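Local coordinates for protein transketolase (Campylobacter jejuni, PDB 3L84) that belongs to the transketolase family of thiamine diphosphate-dependent enzymes, forming a two-subunit assembly whose chains each combine two cofactor-binding-type domains with a C-terminal domain, at residues D19-A24 against A68-Y73; N90-H95 against P99-I104. All blocks are in the same frame, centred on the assembly; numbering follows the deposited sequence. Where two conformers were deposited one is given.

Interaction 1 (D19-A24 against A68-Y73); sequences DMVQKA and ASALLY
Met-20, a selenomethionine, holds CG beside its backbone N (chi1 -70°), runs extended to SE and then bends at chi3 (57°), which lays its methyl end against Ala-70 and Tyr-73 of the other helix. The contact is helix-helix packing in the thiamine diphosphate binding domain: the C-terminal end of helix 3-24 crosses the start of helix 69-79, with 10.4 Å between the axes of the short segments and 123° between their directions. Ala-70 lies at the nearest backbone approach, 6.8 Å from its CA to Met-20 CA, and its CB points toward the partner helix. In one of the two deposited conformers of Met-20, CE rests 3.8 Å from Ala-70 CB, and SE packs 3.7 Å from Ala-70 O, the carbonyl that takes the hydrogen bond of Ser-74 OG. In that conformer CE also reaches the ring of Tyr-73 at its edge, near the ring plane, 4.1 Å from CD2. All four touching residues are buried, and no hydrogen bond crosses; apart from SE on the Ala-70 carbonyl the touches are mainly between apolar groups. Val-21, next in the chain after Met-20, adds a lighter touch, CG2 4.3 Å from Ala-70 CB.

Interaction 2 (N90-H95 against P99-I104); sequences NFRQLH and PGHPEI
Pro-99 opens the contact with its backbone rather than its ring: its carbonyl O lies 4.1 Å from Phe-91 CE1, approaching the aromatic ring obliquely. Phe-91 and Arg-92 are the two central residues of a type II beta turn, Asn-90 to Gln-93, closed by Gln-93 N donating to Asn-90 O. Within the turn, Arg-92 CG sits 3.8 Å above the centre of the Phe-91 ring. Gly-100 comes next and takes most of the Arg-92 contact. Extended from CG to NE, the arginine chain runs alongside the glycine: Gly-100 CA is 3.5 Å from Arg-92 CG and lies over one face of the guanidinium. Lacking a side chain, Gly-100 allows this close approach. Arg-92 NH2 donates to Gly-100 O at 3.3 Å with an N-H...O angle of 140°; the donor stands above the carbonyl plane, 46° out of it, and the bond is far from straight. His-101 follows, its ring coming near the guanidinium edge and stacking on His-453 of the second subunit, while Gly-100 N hydrogen-bonds to Ser-608 OG of the same subunit. Arg-92 NH1 reaches Ser-26 OG and forms a salt bridge with Asp-449 of the second subunit. One guanidinium thus joins a neutral carbonyl within this loop to a carboxylate across the dimer interface, and the ionic partner probably outweighs the bent carbonyl bond in fixing its position.

How the interactions relate
Interactions 1 and 2 follow one another along the chain, with centres about 10 Å apart, and meet directly. Two hydroxyls of helix 69-79 contact successive carbonyls of segment 99-104: Tyr-73 OH lies 2.6 Å from Pro-99 O and Ser-69 OG 2.8 Å from Gly-100 O, both probable hydrogen bonds. Phe-91 bridges the two helices, its side chain touching Met-20 and Val-21 on one and Ala-70 and Tyr-73 on the other. Its carbonyl O also packs 3.4 Å from Ala-24 CB. The helix pair of interaction 1 is thereby tied, through the loop of interaction 2, to the interface with the second subunit.

Interaction 1 (D19-A24 against A68-Y73)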
ATOM      1  N   ASP A  19     -33.286   8.288  -8.338  1.00  8.46           N
ATOM      2  CA  ASP A  19     -34.242   8.340  -7.243  1.00  9.46           C
ATOM      3  C   ASP A  19     -33.665   7.784  -5.949  1.00  8.95           C
ATOM      4  O   ASP A  19     -33.979   8.271  -4.859  1.00  8.73           O
ATOM      5  CB  ASP A  19     -35.538   7.579  -7.574  1.00  9.69           C
ATOM      6  CG  ASP A  19     -36.381   8.244  -8.679  1.00 11.78           C
ATOM      7  OD1 ASP A  19     -36.196   9.452  -8.970  1.00 11.44           O
ATOM      8  OD2 ASP A  19     -37.295   7.583  -9.238  1.00 12.00           O
HETATM    9  N   MSE A  20     -32.886   6.716  -6.038  1.00  8.92           N
HETATM   10  CA  MSE A  20     -32.217   6.134  -4.864  0.50  8.43           C
HETATM   11  C   MSE A  20     -31.264   7.083  -4.184  1.00  8.80           C
HETATM   12  O   MSE A  20     -31.256   7.243  -3.020  1.00  9.50           O
HETATM   13  CB  MSE A  20     -31.424   4.875  -5.249  0.50  7.61           C
HETATM   14  CG  MSE A  20     -32.271   3.755  -5.603  0.50  7.83           C
HETATM   15 SE   MSE A  20     -31.297   2.323  -6.532  0.50 13.86          SE
HETATM   16  CE  MSE A  20     -30.176   2.190  -5.165  0.50 12.48           C
ATOM     17  N   VAL A  21     -30.451   7.720  -4.989  1.00  8.79           N
ATOM     18  CA  VAL A  21     -29.499   8.692  -4.496  1.00  9.03           C
ATOM     19  C   VAL A  21     -30.221   9.898  -3.895  1.00  9.02           C
ATOM     20  O   VAL A  21     -29.860  10.412  -2.839  1.00  9.68           O
ATOM     21  CB  VAL A  21     -28.561   9.143  -5.642  1.00  9.19           C
ATOM     22  CG1 VAL A  21     -27.700  10.362  -5.236  1.00  9.91           C
ATOM     23  CG2 VAL A  21     -27.675   7.969  -6.040  1.00  8.83           C
ATOM     24  N   GLN A  22     -31.290  10.347  -4.546  1.00  8.15           N
ATOM     25  CA  GLN A  22     -31.997  11.525  -4.088  1.00  8.45           C
ATOM     26  C   GLN A  22     -32.681  11.262  -2.740  1.00  8.65           C
ATOM     27  O   GLN A  22     -32.598  12.094  -1.834  1.00  9.48           O
ATOM     28  CB  GLN A  22     -33.006  11.976  -5.131  1.00  8.16           C
ATOM     29  CG  GLN A  22     -33.506  13.378  -4.961  1.00  9.25           C
ATOM     30  CD  GLN A  22     -32.401  14.389  -5.119  1.00 11.46           C
ATOM     31  OE1 GLN A  22     -31.564  14.265  -6.017  1.00 10.97           O
ATOM     32  NE2 GLN A  22     -32.380  15.409  -4.245  1.00 12.63           N
ATOM     33  N   LYS A  23     -33.282  10.083  -2.583  1.00  8.58           N
ATOM     34  CA  LYS A  23     -33.955   9.729  -1.335  1.00  8.59           C
ATOM     35  C   LYS A  23     -32.944   9.635  -0.203  1.00  9.40           C
ATOM     36  O   LYS A  23     -33.221  10.062   0.927  1.00  9.54           O
ATOM     37  CB  LYS A  23     -34.758   8.434  -1.498  1.00  9.18           C
ATOM     38  CG  LYS A  23     -35.594   8.067  -0.257  1.00  9.83           C
ATOM     39  CD  LYS A  23     -36.522   6.883  -0.587  1.00 11.75           C
ATOM     40  CE  LYS A  23     -37.428   6.519   0.591  1.00 12.59           C
ATOM     41  NZ  LYS A  23     -36.698   6.049   1.816  1.00 13.33           N
ATOM     42  N   ALA A  24     -31.765   9.069  -0.487  1.00  8.94           N
ATOM     43  CA  ALA A  24     -30.705   8.995   0.520  1.00  9.00           C
ATOM     44  C   ALA A  24     -30.070  10.361   0.797  1.00  9.20           C
ATOM     45  O   ALA A  24     -29.361  10.525   1.797  1.00 10.00           O
ATOM     46  CB  ALA A  24     -29.609   8.011   0.063  1.00  9.18           C
ATOM     47  N   ALA A  68     -20.688   3.420  -8.181  1.00  9.28           N
ATOM     48  CA  ALA A  68     -21.848   3.260  -9.043  1.00  8.83           C
ATOM     49  C   ALA A  68     -22.830   2.176  -8.565  1.00  7.84           C
ATOM     50  O   ALA A  68     -23.634   1.642  -9.351  1.00  9.27           O
ATOM     51  CB  ALA A  68     -21.372   3.019 -10.502  1.00 10.36           C
ATOM     52  N   SER A  69     -22.772   1.883  -7.275  1.00  7.44           N
ATOM     53  CA  SER A  69     -23.622   0.903  -6.625  1.00  7.14           C
ATOM     54  C   SER A  69     -25.104   1.047  -6.939  1.00  7.62           C
ATOM     55  O   SER A  69     -25.776   0.040  -7.070  1.00  7.30           O
ATOM     56  CB  SER A  69     -23.389   0.979  -5.123  1.00  7.75           C
ATOM     57  OG  SER A  69     -23.654   2.283  -4.670  1.00  8.96           O
ATOM     58  N   ALA A  70     -25.630   2.271  -7.051  1.00  6.92           N
ATOM     59  CA  ALA A  70     -27.056   2.387  -7.291  1.00  7.06           C
ATOM     60  C   ALA A  70     -27.463   1.718  -8.604  1.00  7.38           C
ATOM     61  O   ALA A  70     -28.537   1.141  -8.736  1.00  7.62           O
ATOM     62  CB  ALA A  70     -27.482   3.870  -7.296  1.00  7.94           C
ATOM     63  N   LEU A  71     -26.601   1.805  -9.598  1.00  7.33           N
ATOM     64  CA  LEU A  71     -26.889   1.175 -10.888  1.00  6.90           C
ATOM     65  C   LEU A  71     -26.864  -0.348 -10.770  1.00  7.36           C
ATOM     66  O   LEU A  71     -27.726  -1.046 -11.313  1.00  7.44           O
ATOM     67  CB  LEU A  71     -25.883   1.620 -11.955  1.00  7.24           C
ATOM     68  CG  LEU A  71     -26.096   1.065 -13.360  1.00  8.04           C
ATOM     69  CD1 LEU A  71     -27.406   1.578 -13.955  1.00  8.19           C
ATOM     70  CD2 LEU A  71     -24.904   1.394 -14.324  1.00  9.05           C
ATOM     71  N   LEU A  72     -25.851  -0.883 -10.072  1.00  6.65           N
ATOM     72  CA  LEU A  72     -25.790  -2.318  -9.826  1.00  7.05           C
ATOM     73  C   LEU A  72     -27.030  -2.803  -9.096  1.00  6.94           C
ATOM     74  O   LEU A  72     -27.652  -3.782  -9.502  1.00  6.98           O
ATOM     75  CB  LEU A  72     -24.536  -2.698  -9.050  1.00  7.20           C
ATOM     76  CG  LEU A  72     -24.378  -4.179  -8.666  1.00  7.86           C
ATOM     77  CD1 LEU A  72     -24.388  -5.088  -9.849  1.00 10.54           C
ATOM     78  CD2 LEU A  72     -23.113  -4.316  -7.836  1.00 10.00           C
ATOM     79  N   TYR A  73     -27.411  -2.113  -8.027  1.00  6.03           N
ATOM     80  CA  TYR A  73     -28.583  -2.532  -7.259  1.00  6.34           C
ATOM     81  C   TYR A  73     -29.863  -2.459  -8.099  1.00  6.96           C
ATOM     82  O   TYR A  73     -30.710  -3.344  -8.016  1.00  7.03           O
ATOM     83  CB  TYR A  73     -28.732  -1.634  -6.033  1.00  6.43           C
ATOM     84  CG  TYR A  73     -27.604  -1.702  -5.035  1.00  6.67           C
ATOM     85  CD1 TYR A  73     -26.856  -2.825  -4.872  1.00  7.52           C
ATOM     86  CD2 TYR A  73     -27.303  -0.613  -4.234  1.00  8.31           C
ATOM     87  CE1 TYR A  73     -25.824  -2.870  -3.928  1.00  8.56           C
ATOM     88  CE2 TYR A  73     -26.311  -0.645  -3.290  1.00  6.06           C
ATOM     89  CZ  TYR A  73     -25.553  -1.748  -3.149  1.00  6.82           C
ATOM     90  OH  TYR A  73     -24.531  -1.797  -2.205  1.00  7.51           O
TER

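Interaction 2 (N90-H95 against P99-I104)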
ATOM      1  N   ASN A  90     -33.923   2.072   0.690  1.00  7.19           N
ATOM      2  CA  ASN A  90     -33.087   2.094   1.885  0.50  7.64           C
ATOM      3  C   ASN A  90     -31.603   2.286   1.523  1.00  7.09           C
ATOM      4  O   ASN A  90     -30.719   2.034   2.358  1.00  7.30           O
ATOM      5  CB  ASN A  90     -33.257   0.783   2.663  0.50  7.46           C
ATOM      6  CG  ASN A  90     -34.644   0.628   3.233  0.50 10.03           C
ATOM      7  OD1 ASN A  90     -35.363   1.621   3.411  0.50 10.97           O
ATOM      8  ND2 ASN A  90     -35.035  -0.598   3.507  0.50  9.91           N
ATOM      9  N   PHE A  91     -31.312   2.708   0.295  1.00  6.77           N
ATOM     10  CA  PHE A  91     -29.959   2.942  -0.127  1.00  6.47           C
ATOM     11  C   PHE A  91     -29.200   3.817   0.876  1.00  6.89           C
ATOM     12  O   PHE A  91     -29.679   4.846   1.325  1.00  6.26           O
ATOM     13  CB  PHE A  91     -30.012   3.610  -1.501  1.00  6.83           C
ATOM     14  CG  PHE A  91     -28.679   3.920  -2.143  1.00  6.13           C
ATOM     15  CD1 PHE A  91     -27.769   2.907  -2.465  1.00  7.42           C
ATOM     16  CD2 PHE A  91     -28.336   5.220  -2.501  1.00  7.78           C
ATOM     17  CE1 PHE A  91     -26.594   3.193  -3.146  1.00  7.85           C
ATOM     18  CE2 PHE A  91     -27.171   5.499  -3.183  1.00  7.66           C
ATOM     19  CZ  PHE A  91     -26.308   4.488  -3.507  1.00  7.91           C
ATOM     20  N   ARG A  92     -28.028   3.350   1.220  1.00  6.26           N
ATOM     21  CA  ARG A  92     -27.090   4.078   2.077  1.00  6.41           C
ATOM     22  C   ARG A  92     -27.558   4.285   3.520  1.00  7.16           C
ATOM     23  O   ARG A  92     -26.958   5.048   4.259  1.00  7.57           O
ATOM     24  CB  ARG A  92     -26.622   5.393   1.439  1.00  6.60           C
ATOM     25  CG  ARG A  92     -25.584   5.192   0.337  1.00  7.34           C
ATOM     26  CD  ARG A  92     -25.280   6.482  -0.496  1.00  8.18           C
ATOM     27  NE  ARG A  92     -24.084   6.191  -1.249  1.00  8.65           N
ATOM     28  CZ  ARG A  92     -22.840   6.554  -0.957  1.00  7.96           C
ATOM     29  NH1 ARG A  92     -22.589   7.479  -0.062  1.00  9.15           N
ATOM     30  NH2 ARG A  92     -21.825   5.979  -1.593  1.00  8.28           N
ATOM     31  N   GLN A  93     -28.574   3.563   3.937  1.00  6.47           N
ATOM     32  CA  GLN A  93     -29.101   3.669   5.303  1.00  6.71           C
ATOM     33  C   GLN A  93     -28.573   2.534   6.185  1.00  5.98           C
ATOM     34  O   GLN A  93     -28.370   1.397   5.717  1.00  7.01           O
ATOM     35  CB  GLN A  93     -30.615   3.678   5.319  1.00  7.59           C
ATOM     36  CG  GLN A  93     -31.230   4.805   4.492  1.00  7.14           C
ATOM     37  CD  GLN A  93     -30.514   6.120   4.677  1.00 10.11           C
ATOM     38  OE1 GLN A  93     -29.874   6.656   3.734  1.00 11.50           O
ATOM     39  NE2 GLN A  93     -30.502   6.614   5.897  1.00  6.87           N
ATOM     40  N   LEU A  94     -28.419   2.833   7.474  1.00  6.20           N
ATOM     41  CA  LEU A  94     -27.846   1.877   8.393  1.00  6.66           C
ATOM     42  C   LEU A  94     -28.571   0.550   8.337  1.00  7.14           C
ATOM     43  O   LEU A  94     -29.795   0.485   8.444  1.00  8.11           O
ATOM     44  CB  LEU A  94     -27.877   2.415   9.810  1.00  7.87           C
ATOM     45  CG  LEU A  94     -27.156   1.605  10.862  1.00  8.72           C
ATOM     46  CD1 LEU A  94     -25.641   1.746  10.608  1.00 12.62           C
ATOM     47  CD2 LEU A  94     -27.524   2.089  12.273  1.00  9.71           C
ATOM     48  N   HIS A  95     -27.776  -0.504   8.148  1.00  7.08           N
ATOM     49  CA  HIS A  95     -28.183  -1.900   8.138  1.00  8.01           C
ATOM     50  C   HIS A  95     -29.015  -2.325   6.949  1.00  7.90           C
ATOM     51  O   HIS A  95     -29.579  -3.430   6.945  1.00 10.83           O
ATOM     52  CB  HIS A  95     -28.806  -2.317   9.471  1.00  9.10           C
ATOM     53  CG  HIS A  95     -27.905  -2.067  10.663  1.00  9.60           C
ATOM     54  ND1 HIS A  95     -28.370  -1.550  11.854  1.00  9.57           N
ATOM     55  CD2 HIS A  95     -26.559  -2.186  10.808  1.00 10.35           C
ATOM     56  CE1 HIS A  95     -27.363  -1.415  12.700  1.00  9.49           C
ATOM     57  NE2 HIS A  95     -26.246  -1.770  12.087  1.00 11.11           N
ATOM     58  N   PRO A  99     -25.867  -0.863   0.767  1.00  6.34           N
ATOM     59  CA  PRO A  99     -24.857   0.050   1.267  1.00  6.37           C
ATOM     60  C   PRO A  99     -24.226   0.872   0.140  1.00  6.07           C
ATOM     61  O   PRO A  99     -24.305   0.550  -1.038  1.00  6.79           O
ATOM     62  CB  PRO A  99     -23.810  -0.895   1.883  1.00  6.39           C
ATOM     63  CG  PRO A  99     -23.991  -2.189   1.168  1.00  6.93           C
ATOM     64  CD  PRO A  99     -25.457  -2.261   0.986  1.00  6.79           C
ATOM     65  N   GLY A 100     -23.543   1.948   0.531  1.00  6.11           N
ATOM     66  CA  GLY A 100     -22.999   2.911  -0.453  1.00  7.32           C
ATOM     67  C   GLY A 100     -22.023   2.357  -1.451  1.00  7.24           C
ATOM     68  O   GLY A 100     -21.942   2.874  -2.558  1.00  8.11           O
ATOM     69  N   HIS A 101     -21.241   1.370  -1.038  1.00  6.83           N
ATOM     70  CA  HIS A 101     -20.415   0.597  -1.951  1.00  7.37           C
ATOM     71  C   HIS A 101     -20.785  -0.870  -1.803  1.00  7.20           C
ATOM     72  O   HIS A 101     -21.208  -1.289  -0.731  1.00  7.86           O
ATOM     73  CB  HIS A 101     -18.910   0.814  -1.718  1.00  7.64           C
ATOM     74  CG  HIS A 101     -18.492   2.231  -1.922  1.00  7.14           C
ATOM     75  ND1 HIS A 101     -17.942   2.727  -3.088  1.00 11.78           N
ATOM     76  CD2 HIS A 101     -18.644   3.299  -1.102  1.00  8.72           C
ATOM     77  CE1 HIS A 101     -17.753   4.038  -2.949  1.00  9.25           C
ATOM     78  NE2 HIS A 101     -18.163   4.401  -1.760  1.00 12.71           N
ATOM     79  N   PRO A 102     -20.679  -1.682  -2.854  1.00  7.59           N
ATOM     80  CA  PRO A 102     -21.259  -3.042  -2.773  1.00  8.58           C
ATOM     81  C   PRO A 102     -20.498  -3.985  -1.847  1.00  8.04           C
ATOM     82  O   PRO A 102     -19.245  -3.946  -1.768  1.00  8.29           O
ATOM     83  CB  PRO A 102     -21.193  -3.535  -4.223  1.00  9.00           C
ATOM     84  CG  PRO A 102     -21.036  -2.264  -5.073  1.00  8.80           C
ATOM     85  CD  PRO A 102     -20.167  -1.395  -4.208  1.00  7.44           C
ATOM     86  N   GLU A 103     -21.282  -4.816  -1.170  1.00  7.78           N
ATOM     87  CA  GLU A 103     -20.787  -5.779  -0.164  1.00  7.92           C
ATOM     88  C   GLU A 103     -21.328  -7.143  -0.549  1.00  7.22           C
ATOM     89  O   GLU A 103     -22.466  -7.269  -1.011  1.00  7.99           O
ATOM     90  CB  GLU A 103     -21.257  -5.443   1.261  1.00  8.40           C
ATOM     91  CG  GLU A 103     -20.800  -4.072   1.728  1.00  9.80           C
ATOM     92  CD  GLU A 103     -21.285  -3.656   3.105  1.00 10.66           C
ATOM     93  OE1 GLU A 103     -21.890  -4.453   3.854  1.00 12.96           O
ATOM     94  OE2 GLU A 103     -21.088  -2.447   3.422  1.00 10.69           O
ATOM     95  N   ILE A 104     -20.553  -8.213  -0.327  1.00  7.04           N
ATOM     96  CA  ILE A 104     -20.985  -9.542  -0.764  1.00  7.14           C
ATOM     97  C   ILE A 104     -22.147 -10.115   0.035  1.00  8.18           C
ATOM     98  O   ILE A 104     -22.767 -11.070  -0.390  1.00  9.35           O
ATOM     99  CB  ILE A 104     -19.818 -10.543  -0.847  1.00  6.77           C
ATOM    100  CG1 ILE A 104     -19.189 -10.802   0.521  1.00  7.22           C
ATOM    101  CG2 ILE A 104     -18.775 -10.048  -1.900  1.00  8.04           C
ATOM    102  CD1 ILE A 104     -18.366 -12.134   0.519  1.00  8.89           C
TER